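Local atomic coordinates of Pre-mRNA-splicing factor SAD1 (Saccharomyces cerevisiae, PDB entry 4MSX), a protein that promotes assembly of newly made U4 snRNA into the U4/U6 snRNP and is required for pre-mRNA splicing. Residues L288-K300 with T312-T324. Numbering follows the deposited sequence. Where two conformers were deposited one is given.
Sequences LNHSCKGKVKIAK and TGKVIVKPFWVLT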
ATOM      1  N   LEU A 288      -0.137  -1.951 -15.363  1.00 26.24           N
ATOM      2  CA  LEU A 288       0.388  -0.623 -14.928  1.00 29.64           C
ATOM      3  C   LEU A 288       0.708   0.252 -16.114  1.00 28.12           C
ATOM      4  O   LEU A 288       0.355   1.427 -16.142  1.00 28.59           O
ATOM      5  CB  LEU A 288       1.676  -0.800 -14.076  1.00 27.64           C
ATOM      6  CG  LEU A 288       1.458  -1.477 -12.724  1.00 32.75           C
ATOM      7  CD1 LEU A 288       2.834  -1.694 -12.029  1.00 30.81           C
ATOM      8  CD2 LEU A 288       0.611  -0.557 -11.864  1.00 31.72           C
ATOM      9  N   ASN A 289       1.377  -0.297 -17.119  1.00 29.73           N
ATOM     10  CA  ASN A 289       1.598   0.515 -18.326  1.00 31.80           C
ATOM     11  C   ASN A 289       0.313   1.049 -18.941  1.00 37.59           C
ATOM     12  O   ASN A 289       0.237   2.218 -19.319  1.00 37.74           O
ATOM     13  CB  ASN A 289       2.483  -0.226 -19.348  1.00 34.35           C
ATOM     14  CG  ASN A 289       3.967  -0.112 -18.998  1.00 41.46           C
ATOM     15  OD1 ASN A 289       4.614   0.845 -19.385  1.00 56.66           O
ATOM     16  ND2 ASN A 289       4.481  -1.046 -18.214  1.00 45.40           N
ATOM     17  N   HIS A 290      -0.741   0.249 -18.989  1.00 31.39           N
ATOM     18  CA  HIS A 290      -1.938   0.748 -19.600  1.00 31.54           C
ATOM     19  C   HIS A 290      -2.663   1.727 -18.698  1.00 34.35           C
ATOM     20  O   HIS A 290      -3.189   2.753 -19.143  1.00 30.77           O
ATOM     21  CB  HIS A 290      -2.936  -0.398 -19.932  1.00 29.42           C
ATOM     22  CG  HIS A 290      -4.256   0.127 -20.380  1.00 31.52           C
ATOM     23  ND1 HIS A 290      -4.439   0.699 -21.621  1.00 35.98           N
ATOM     24  CD2 HIS A 290      -5.431   0.258 -19.728  1.00 32.87           C
ATOM     25  CE1 HIS A 290      -5.686   1.127 -21.725  1.00 35.42           C
ATOM     26  NE2 HIS A 290      -6.306   0.871 -20.589  1.00 32.87           N
ATOM     27  N   SER A 291      -2.711   1.425 -17.405  1.00 28.57           N
ATOM     28  CA  SER A 291      -3.595   2.200 -16.550  1.00 27.31           C
ATOM     29  C   SER A 291      -2.961   3.458 -15.908  1.00 28.73           C
ATOM     30  O   SER A 291      -3.685   4.383 -15.536  1.00 29.24           O
ATOM     31  CB  SER A 291      -4.114   1.314 -15.417  1.00 39.26           C
ATOM     32  OG  SER A 291      -4.905   0.267 -15.956  1.00 46.06           O
ATOM     33  N   CYS A 292      -1.639   3.441 -15.731  1.00 27.15           N
ATOM     34  CA  CYS A 292      -0.966   4.435 -14.868  1.00 31.71           C
ATOM     35  C   CYS A 292       0.056   5.291 -15.602  1.00 36.27           C
ATOM     36  O   CYS A 292       0.537   6.314 -15.067  1.00 37.51           O
ATOM     37  CB  CYS A 292      -0.244   3.700 -13.696  1.00 26.32           C
ATOM     38  SG  CYS A 292      -1.443   2.911 -12.650  1.00 36.49           S
ATOM     39  N   LYS A 293       0.453   4.873 -16.792  1.00 29.46           N
ATOM     40  CA  LYS A 293       1.605   5.506 -17.417  1.00 29.97           C
ATOM     41  C   LYS A 293       1.172   6.625 -18.370  1.00 39.01           C
ATOM     42  O   LYS A 293       0.424   6.410 -19.322  1.00 36.70           O
ATOM     43  CB  LYS A 293       2.487   4.479 -18.115  1.00 36.01           C
ATOM     44  CG  LYS A 293       3.680   5.124 -18.851  1.00 40.96           C
ATOM     45  CD  LYS A 293       4.688   4.088 -19.342  1.00 44.32           C
ATOM     46  CE  LYS A 293       5.626   3.624 -18.211  1.00 53.28           C
ATOM     47  NZ  LYS A 293       6.593   2.551 -18.638  1.00 55.09           N
ATOM     48  N   GLY A 294       1.550   7.844 -18.021  1.00 29.73           N
ATOM     49  CA  GLY A 294       1.204   9.013 -18.807  1.00 28.20           C
ATOM     50  C   GLY A 294       2.326   9.320 -19.766  1.00 30.62           C
ATOM     51  O   GLY A 294       3.390   8.679 -19.726  1.00 33.08           O
ATOM     52  N   LYS A 295       2.138  10.327 -20.631  1.00 30.34           N
ATOM     53  CA  LYS A 295       3.235  10.759 -21.484  1.00 32.72           C
ATOM     54  C   LYS A 295       3.143  12.263 -21.621  1.00 34.55           C
ATOM     55  O   LYS A 295       2.041  12.817 -21.768  1.00 32.21           O
ATOM     56  CB  LYS A 295       3.147  10.131 -22.887  1.00 36.13           C
ATOM     57  CG  LYS A 295       3.289   8.643 -22.905  1.00 38.27           C
ATOM     58  CD  LYS A 295       3.321   8.093 -24.343  1.00 55.61           C
ATOM     59  CE  LYS A 295       3.341   6.548 -24.335  1.00 55.08           C
ATOM     60  NZ  LYS A 295       3.406   5.988 -25.709  1.00 60.98           N
ATOM     61  N   VAL A 296       4.297  12.923 -21.518  1.00 32.10           N
ATOM     62  CA  VAL A 296       4.390  14.359 -21.761  0.53 34.88           C
ATOM     63  C   VAL A 296       5.196  14.545 -23.032  1.00 38.03           C
ATOM     64  O   VAL A 296       6.210  13.867 -23.241  1.00 32.74           O
ATOM     65  CB  VAL A 296       5.150  15.124 -20.639  0.53 36.06           C
ATOM     66  CG1 VAL A 296       5.146  16.621 -20.931  0.53 37.91           C
ATOM     67  CG2 VAL A 296       4.556  14.857 -19.292  0.53 36.59           C
ATOM     68  N   LYS A 297       4.750  15.453 -23.893  1.00 34.40           N
ATOM     69  CA  LYS A 297       5.524  15.775 -25.077  1.00 32.99           C
ATOM     70  C   LYS A 297       6.052  17.181 -24.910  1.00 33.64           C
ATOM     71  O   LYS A 297       5.305  18.096 -24.551  1.00 34.19           O
ATOM     72  CB  LYS A 297       4.601  15.668 -26.309  1.00 37.22           C
ATOM     73  CG  LYS A 297       5.142  16.315 -27.591  1.00 45.89           C
ATOM     74  CD  LYS A 297       4.073  16.233 -28.712  1.00 54.10           C
ATOM     75  CE  LYS A 297       4.631  16.705 -30.050  1.00 62.86           C
ATOM     76  NZ  LYS A 297       3.572  16.839 -31.097  1.00 72.97           N
ATOM     77  N   ILE A 298       7.332  17.375 -25.168  1.00 30.05           N
ATOM     78  CA  ILE A 298       7.902  18.709 -25.104  1.00 35.76           C
ATOM     79  C   ILE A 298       8.409  19.056 -26.496  1.00 35.00           C
ATOM     80  O   ILE A 298       9.174  18.266 -27.077  1.00 41.30           O
ATOM     81  CB  ILE A 298       9.107  18.763 -24.105  1.00 42.90           C
ATOM     82  CG1 ILE A 298       8.668  18.311 -22.715  1.00 45.60           C
ATOM     83  CG2 ILE A 298       9.698  20.158 -24.081  1.00 44.29           C
ATOM     84  CD1 ILE A 298       8.974  16.867 -22.441  1.00 52.38           C
ATOM     85  N   ALA A 299       8.011  20.205 -27.035  1.00 40.86           N
ATOM     86  CA  ALA A 299       8.314  20.515 -28.428  1.00 44.05           C
ATOM     87  C   ALA A 299       8.697  21.965 -28.634  1.00 49.50           C
ATOM     88  O   ALA A 299       8.159  22.853 -27.983  1.00 52.57           O
ATOM     89  CB  ALA A 299       7.082  20.196 -29.308  1.00 42.18           C
ATOM     90  N   LYS A 300       9.582  22.221 -29.589  1.00 59.63           N
ATOM     91  CA  LYS A 300       9.829  23.601 -30.019  1.00 67.31           C
ATOM     92  C   LYS A 300       9.799  23.706 -31.546  1.00 62.93           C
ATOM     93  O   LYS A 300       8.947  24.394 -32.111  1.00 67.35           O
ATOM     94  CB  LYS A 300      11.165  24.092 -29.477  1.00 60.82           C
ATOM     95  CG  LYS A 300      11.260  25.609 -29.292  1.00 87.05           C
ATOM     96  CD  LYS A 300      12.589  26.006 -28.625  1.00 88.01           C
ATOM     97  CE  LYS A 300      12.736  27.528 -28.426  1.00 99.17           C
ATOM     98  NZ  LYS A 300      12.031  28.066 -27.211  1.00 96.13           N
ATOM     99  N   THR A 312      11.344  21.679 -38.099  1.00 73.99           N
ATOM    100  CA  THR A 312      10.303  21.044 -37.278  1.00 78.69           C
ATOM    101  C   THR A 312      10.647  21.178 -35.771  1.00 88.62           C
ATOM    102  O   THR A 312       9.761  21.461 -34.961  1.00110.63           O
ATOM    103  CB  THR A 312      10.017  19.568 -37.689  1.00 76.92           C
ATOM    104  OG1 THR A 312       9.279  19.543 -38.920  1.00 68.20           O
ATOM    105  CG2 THR A 312       9.208  18.819 -36.598  1.00 68.18           C
ATOM    106  N   GLY A 313      11.912  21.016 -35.389  1.00 67.61           N
ATOM    107  CA  GLY A 313      12.297  21.215 -33.990  1.00 62.00           C
ATOM    108  C   GLY A 313      12.136  19.994 -33.086  1.00 54.88           C
ATOM    109  O   GLY A 313      11.208  19.146 -33.230  1.00 58.52           O
ATOM    110  N   LYS A 314      13.049  19.907 -32.137  1.00 50.45           N
ATOM    111  CA  LYS A 314      13.144  18.792 -31.222  1.00 61.72           C
ATOM    112  C   LYS A 314      11.766  18.517 -30.623  1.00 42.20           C
ATOM    113  O   LYS A 314      11.024  19.463 -30.318  1.00 41.18           O
ATOM    114  CB  LYS A 314      14.139  19.181 -30.137  1.00 63.71           C
ATOM    115  CG  LYS A 314      14.725  18.046 -29.332  1.00 76.94           C
ATOM    116  CD  LYS A 314      15.757  18.616 -28.364  1.00 72.78           C
ATOM    117  CE  LYS A 314      16.255  17.566 -27.406  1.00102.64           C
ATOM    118  NZ  LYS A 314      16.493  16.260 -28.095  1.00103.23           N
ATOM    119  N   VAL A 315      11.402  17.244 -30.566  1.00 40.57           N
ATOM    120  CA  VAL A 315      10.240  16.784 -29.845  1.00 44.30           C
ATOM    121  C   VAL A 315      10.661  15.636 -28.894  1.00 60.33           C
ATOM    122  O   VAL A 315      11.108  14.587 -29.342  1.00 59.85           O
ATOM    123  CB  VAL A 315       9.191  16.254 -30.781  1.00 48.22           C
ATOM    124  CG1 VAL A 315       8.136  15.529 -29.997  1.00 47.21           C
ATOM    125  CG2 VAL A 315       8.569  17.410 -31.572  1.00 48.02           C
ATOM    126  N   ILE A 316      10.526  15.821 -27.588  1.00 49.29           N
ATOM    127  CA  ILE A 316      10.753  14.695 -26.671  1.00 45.45           C
ATOM    128  C   ILE A 316       9.435  14.175 -26.162  1.00 44.15           C
ATOM    129  O   ILE A 316       8.589  14.983 -25.752  1.00 42.70           O
ATOM    130  CB  ILE A 316      11.579  15.144 -25.485  1.00 48.65           C
ATOM    131  CG1 ILE A 316      12.877  15.760 -25.967  1.00 50.94           C
ATOM    132  CG2 ILE A 316      11.857  13.960 -24.569  1.00 60.66           C
ATOM    133  CD1 ILE A 316      13.691  16.382 -24.859  1.00 61.72           C
ATOM    134  N   VAL A 317       9.222  12.858 -26.211  1.00 37.41           N
ATOM    135  CA  VAL A 317       8.062  12.263 -25.571  1.00 42.92           C
ATOM    136  C   VAL A 317       8.550  11.429 -24.365  1.00 54.56           C
ATOM    137  O   VAL A 317       9.304  10.473 -24.519  1.00 54.42           O
ATOM    138  CB  VAL A 317       7.223  11.383 -26.519  1.00 47.05           C
ATOM    139  CG1 VAL A 317       6.079  10.735 -25.765  1.00 46.77           C
ATOM    140  CG2 VAL A 317       6.677  12.227 -27.666  1.00 49.78           C
ATOM    141  N   LYS A 318       8.129  11.832 -23.173  1.00 43.07           N
ATOM    142  CA  LYS A 318       8.604  11.218 -21.936  1.00 50.05           C
ATOM    143  C   LYS A 318       7.485  10.489 -21.263  1.00 36.14           C
ATOM    144  O   LYS A 318       6.532  11.114 -20.818  1.00 38.72           O
ATOM    145  CB  LYS A 318       9.094  12.300 -20.974  1.00 50.87           C
ATOM    146  CG  LYS A 318      10.484  12.724 -21.210  1.00 67.47           C
ATOM    147  CD  LYS A 318      11.181  13.094 -19.901  1.00 85.93           C
ATOM    148  CE  LYS A 318      10.570  14.341 -19.272  1.00 88.40           C
ATOM    149  NZ  LYS A 318      11.554  15.081 -18.414  1.00 91.49           N
ATOM    150  N   PRO A 319       7.603   9.173 -21.114  1.00 36.65           N
ATOM    151  CA  PRO A 319       6.561   8.557 -20.279  1.00 33.15           C
ATOM    152  C   PRO A 319       6.779   8.933 -18.801  1.00 34.59           C
ATOM    153  O   PRO A 319       7.889   9.324 -18.429  1.00 29.71           O
ATOM    154  CB  PRO A 319       6.786   7.056 -20.492  1.00 35.55           C
ATOM    155  CG  PRO A 319       8.244   6.953 -20.801  1.00 51.43           C
ATOM    156  CD  PRO A 319       8.643   8.219 -21.524  1.00 48.38           C
ATOM    157  N   PHE A 320       5.745   8.809 -17.980  1.00 32.01           N
ATOM    158  CA  PHE A 320       5.901   8.984 -16.543  1.00 35.92           C
ATOM    159  C   PHE A 320       4.950   8.093 -15.797  1.00 31.28           C
ATOM    160  O   PHE A 320       3.850   7.804 -16.264  1.00 32.17           O
ATOM    161  CB  PHE A 320       5.648  10.460 -16.127  1.00 29.79           C
ATOM    162  CG  PHE A 320       4.242  10.962 -16.440  1.00 28.97           C
ATOM    163  CD1 PHE A 320       3.178  10.720 -15.557  1.00 27.59           C
ATOM    164  CD2 PHE A 320       3.995  11.715 -17.600  1.00 31.14           C
ATOM    165  CE1 PHE A 320       1.872  11.205 -15.842  1.00 30.70           C
ATOM    166  CE2 PHE A 320       2.694  12.213 -17.889  1.00 33.39           C
ATOM    167  CZ  PHE A 320       1.639  11.958 -17.012  1.00 34.31           C
ATOM    168  N   TRP A 321       5.360   7.684 -14.601  1.00 28.62           N
ATOM    169  CA  TRP A 321       4.419   7.126 -13.637  1.00 26.03           C
ATOM    170  C   TRP A 321       3.867   8.252 -12.813  1.00 27.88           C
ATOM    171  O   TRP A 321       2.752   8.189 -12.377  1.00 28.60           O
ATOM    172  CB  TRP A 321       5.136   6.172 -12.603  1.00 24.24           C
ATOM    173  CG  TRP A 321       5.763   4.978 -13.162  1.00 28.56           C
ATOM    174  CD1 TRP A 321       7.094   4.602 -13.074  1.00 32.57           C
ATOM    175  CD2 TRP A 321       5.095   3.936 -13.881  1.00 28.24           C
ATOM    176  NE1 TRP A 321       7.258   3.373 -13.684  1.00 34.83           N
ATOM    177  CE2 TRP A 321       6.053   2.966 -14.206  1.00 32.23           C
ATOM    178  CE3 TRP A 321       3.765   3.753 -14.300  1.00 31.62           C
ATOM    179  CZ2 TRP A 321       5.720   1.776 -14.898  1.00 33.82           C
ATOM    180  CZ3 TRP A 321       3.446   2.617 -15.009  1.00 35.53           C
ATOM    181  CH2 TRP A 321       4.420   1.638 -15.297  1.00 34.58           C
ATOM    182  N   VAL A 322       4.729   9.219 -12.461  1.00 26.06           N
ATOM    183  CA  VAL A 322       4.301  10.246 -11.527  1.00 23.60           C
ATOM    184  C   VAL A 322       4.696  11.577 -12.168  1.00 28.38           C
ATOM    185  O   VAL A 322       5.832  11.756 -12.575  1.00 26.79           O
ATOM    186  CB  VAL A 322       5.014  10.072 -10.143  1.00 29.23           C
ATOM    187  CG1 VAL A 322       4.805  11.325  -9.282  1.00 27.57           C
ATOM    188  CG2 VAL A 322       4.510   8.788  -9.437  1.00 25.20           C
ATOM    189  N   LEU A 323       3.760  12.502 -12.257  1.00 24.84           N
ATOM    190  CA  LEU A 323       4.045  13.803 -12.866  1.00 25.43           C
ATOM    191  C   LEU A 323       4.370  14.820 -11.817  1.00 24.88           C
ATOM    192  O   LEU A 323       3.552  15.095 -10.961  1.00 27.31           O
ATOM    193  CB  LEU A 323       2.807  14.280 -13.641  1.00 29.25           C
ATOM    194  CG  LEU A 323       3.048  15.612 -14.367  1.00 33.39           C
ATOM    195  CD1 LEU A 323       4.105  15.482 -15.447  1.00 32.26           C
ATOM    196  CD2 LEU A 323       1.723  16.076 -14.960  1.00 32.57           C
ATOM    197  N   THR A 324       5.586  15.362 -11.849  1.00 24.25           N
ATOM    198  CA  THR A 324       6.005  16.305 -10.817  1.00 23.49           C
ATOM    199  C   THR A 324       5.558  17.691 -11.218  1.00 32.69           C
ATOM    200  O   THR A 324       5.797  18.106 -12.327  1.00 29.49           O
ATOM    201  CB  THR A 324       7.537  16.300 -10.600  1.00 31.32           C
ATOM    202  OG1 THR A 324       7.897  15.063  -9.960  1.00 28.70           O
ATOM    203  CG2 THR A 324       7.972  17.502  -9.675  1.00 32.07           C
TER
HETATM  204  O   HOH W   1       0.268   8.879 -13.623  1.00 28.71           O
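Strands 294-299 and 315-320 run antiparallel, their axes 4.5 Å apart at closest approach, and Gly294, Val296 and Ile298 trade paired backbone hydrogen bonds with Phe320, Lys318 and Ile316. At the helix end of this pairing, Phe320 takes a first torsion of 61°, setting CG between its N and carbonyl carbon, and that turns the ring back over the backbone of its partner Gly294. Gly294 CA lies over the ring face, 3.6 Å from the ring centroid in a CH-pi contact; a CB on Gly294 would collide with Phe320 CZ. Leu323 CB lies over the opposite face's rim, while in one conformer Val296 CG2 comes at the ring obliquely, 3.5 Å from Phe320 CE2. Trading the ring for an alanine would probably open a gap over Gly294 and cost Val296 CG2 its ring contact.

Beyond the strand, Trp321 reaches back to helix 282-292. Lys293 CE sits over its six-membered ring, 3.8 Å from the centroid, and the bend at chi3 (-80°) brings NZ to 2.7 Å from Asn289 OD1, still in an off-centre cation-pi position. Leu288 O and Cys292 CB approach the indole at its edge, and Asn275 accepts the NE1 hydrogen. A water sits near Cys292 O and Trp321 O.

Farther out, the aliphatic chain of Lys297 crosses Val315, CE lying 3.7 Å from Val315 CG1. Strand 365-370 flanks 294-299 on its other side, making this a three-stranded sheet within the USP-family domain. Regular backbone bonding joins the strands; near the helix, Phe320 packs on strand 294-299 and Trp321 ties the hairpin to helix 282-292.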